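PDB 4LW8: putative epimerase from Burkholderia cenocepacia, which probably catalyses an NAD(P)-dependent epimerisation or dehydration of a nucleotide sugar in the biosynthesis of the O-antigen of bacterial lipopolysaccharide. Local coordinates for residues 36-41 with 233-238. Residues are numbered along the deposited sequence; the frame is centred on the assembly and turned at random.
Sequences ERLQAA and AYLKLI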
loop_
_atom_site.group_PDB
_atom_site.type_symbol
_atom_site.label_atom_id
_atom_site.label_comp_id
_atom_site.label_asym_id
_atom_site.label_seq_id
_atom_site.Cartn_x
_atom_site.Cartn_y
_atom_site.Cartn_z
ATOM N N GLU A 36 11.905 19.730 20.820
ATOM C CA GLU A 36 12.111 19.965 22.246
ATOM C C GLU A 36 12.418 18.657 23.000
ATOM O O GLU A 36 13.318 18.614 23.837
ATOM C CB GLU A 36 10.890 20.660 22.852
ATOM C CG GLU A 36 11.081 21.127 24.297
ATOM C CD GLU A 36 10.940 20.002 25.316
ATOM O OE1 GLU A 36 10.217 19.015 25.021
ATOM O OE2 GLU A 36 11.562 20.107 26.402
ATOM N N ARG A 37 11.662 17.600 22.717
ATOM C CA ARG A 37 11.911 16.295 23.342
ATOM C C ARG A 37 13.341 15.805 23.075
ATOM O O ARG A 37 14.055 15.426 23.997
ATOM C CB ARG A 37 10.908 15.256 22.841
ATOM C CG ARG A 37 9.690 15.075 23.742
ATOM C CD ARG A 37 8.702 16.259 23.694
ATOM N NE ARG A 37 7.558 15.991 24.570
ATOM C CZ ARG A 37 7.554 16.241 25.878
ATOM N NH1 ARG A 37 8.618 16.795 26.452
ATOM N NH2 ARG A 37 6.489 15.950 26.610
ATOM N N LEU A 38 13.753 15.822 21.812
ATOM C CA LEU A 38 15.087 15.373 21.430
ATOM C C LEU A 38 16.200 16.241 22.017
ATOM O O LEU A 38 17.210 15.723 22.480
ATOM C CB LEU A 38 15.223 15.339 19.909
ATOM C CG LEU A 38 14.442 14.203 19.230
ATOM C CD1 LEU A 38 14.352 14.461 17.751
ATOM C CD2 LEU A 38 15.110 12.855 19.493
ATOM N N GLN A 39 16.019 17.556 21.981
ATOM C CA GLN A 39 16.994 18.473 22.558
ATOM C C GLN A 39 17.190 18.230 24.046
ATOM O O GLN A 39 18.317 18.234 24.539
ATOM C CB GLN A 39 16.570 19.922 22.310
ATOM C CG GLN A 39 16.938 20.425 20.920
ATOM C CD GLN A 39 16.302 21.754 20.592
ATOM O OE1 GLN A 39 15.429 22.237 21.316
ATOM N NE2 GLN A 39 16.743 22.364 19.502
ATOM N N ALA A 40 16.093 18.004 24.764
ATOM C CA ALA A 40 16.163 17.729 26.203
ATOM C C ALA A 40 16.798 16.372 26.486
ATOM O O ALA A 40 17.352 16.159 27.554
ATOM C CB ALA A 40 14.778 17.800 26.834
ATOM N N ALA A 41 16.709 15.452 25.533
ATOM C CA ALA A 41 17.348 14.149 25.681
ATOM C C ALA A 41 18.812 14.220 25.253
ATOM O O ALA A 41 19.510 13.207 25.246
ATOM C CB ALA A 41 16.616 13.098 24.877
ATOM N N ALA A 233 6.372 9.780 23.877
ATOM C CA ALA A 233 6.329 8.367 23.496
ATOM C C ALA A 233 7.270 8.065 22.325
ATOM O O ALA A 233 7.962 7.052 22.322
ATOM C CB ALA A 233 4.895 7.965 23.132
ATOM N N TYR A 234 7.282 8.950 21.333
ATOM C CA TYR A 234 8.183 8.827 20.197
ATOM C C TYR A 234 9.645 8.760 20.680
ATOM O O TYR A 234 10.425 7.918 20.227
ATOM C CB TYR A 234 8.007 10.005 19.229
ATOM C CG TYR A 234 6.771 9.950 18.322
ATOM C CD1 TYR A 234 5.785 8.982 18.503
ATOM C CD2 TYR A 234 6.612 10.862 17.276
ATOM C CE1 TYR A 234 4.664 8.928 17.676
ATOM C CE2 TYR A 234 5.492 10.818 16.439
ATOM C CZ TYR A 234 4.515 9.839 16.652
ATOM O OH TYR A 234 3.390 9.780 15.841
ATOM N N LEU A 235 10.000 9.623 21.625
ATOM C CA LEU A 235 11.356 9.623 22.161
ATOM C C LEU A 235 11.670 8.295 22.852
ATOM O O LEU A 235 12.758 7.746 22.683
ATOM C CB LEU A 235 11.564 10.788 23.130
ATOM C CG LEU A 235 12.917 10.775 23.851
ATOM C CD1 LEU A 235 14.080 10.913 22.875
ATOM C CD2 LEU A 235 12.981 11.847 24.940
ATOM N N LYS A 236 10.713 7.777 23.619
ATOM C CA LYS A 236 10.895 6.494 24.296
ATOM C C LYS A 236 11.103 5.367 23.287
ATOM O O LYS A 236 11.903 4.460 23.515
ATOM C CB LYS A 236 9.696 6.186 25.206
ATOM C CG LYS A 236 9.725 6.949 26.519
ATOM C CD LYS A 236 10.862 6.425 27.401
ATOM C CE LYS A 236 10.891 7.074 28.778
ATOM N NZ LYS A 236 11.344 8.487 28.704
ATOM N N LEU A 237 10.398 5.427 22.163
ATOM C CA LEU A 237 10.601 4.443 21.103
ATOM C C LEU A 237 11.990 4.567 20.471
ATOM O O LEU A 237 12.620 3.568 20.121
ATOM C CB LEU A 237 9.520 4.573 20.035
ATOM C CG LEU A 237 8.137 4.130 20.529
ATOM C CD1 LEU A 237 7.091 4.437 19.469
ATOM C CD2 LEU A 237 8.146 2.641 20.880
ATOM N N ILE A 238 12.449 5.797 20.301
ATOM C CA ILE A 238 13.812 6.038 19.841
ATOM C C ILE A 238 14.828 5.395 20.809
ATOM O O ILE A 238 15.704 4.637 20.393
ATOM C CB ILE A 238 14.088 7.560 19.707
ATOM C CG1 ILE A 238 13.355 8.136 18.484
ATOM C CG2 ILE A 238 15.580 7.842 19.661
ATOM C CD1 ILE A 238 13.812 7.577 17.142
#
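Arg37 and Leu235 bring the last turn of helix 29-40 up to the middle of helix 227-240, their CA atoms 6.8 Å apart, and no hydrogen bond joins the two backbones. Leu235 carries the contact. It points its CB at helix 29-40, and chi1 of 174° sets CG opposite the backbone N, carrying both methyls to that helix. Ala41, just past the helix end, is small enough to receive the leucine on its single methyl: Ala41 CB sits against both branches, 3.8 Å from Leu235 CD2 and 3.9 Å from Leu235 CD1. Leu235 CD2 also lies 3.9 Å from Arg37 O, which accepts the backbone N-H of Ala41 and so is not without a partner where the methyl packs on it. Leu235 CD1 meets Leu38 CD2 at 4.0 Å. These two leucine side chains run antiparallel past one another, and the buried Leu38 fills the interior side with a branched apolar end. Leu38 also packs on Tyr43, as does Ile238, while Tyr234 and Ile238 rest on Leu132 of strand 130-134. Arg37 starts toward Leu235 but turns its guanidinium away: NH2 donates to the carbonyl of Arg228 and NE, weakly, to Thr231 OG1, both on helix 227-240, and Arg37 NH1 forms a salt bridge with Glu36 OE1 at 3.1 Å, with weak hydrogen-bond geometry. The two helices thus lie side by side on one face of the Rossmann-type sheet. Dispersion and the hydrophobic effect hold the side chains here, while the arginine adds a directional polar link between the helices.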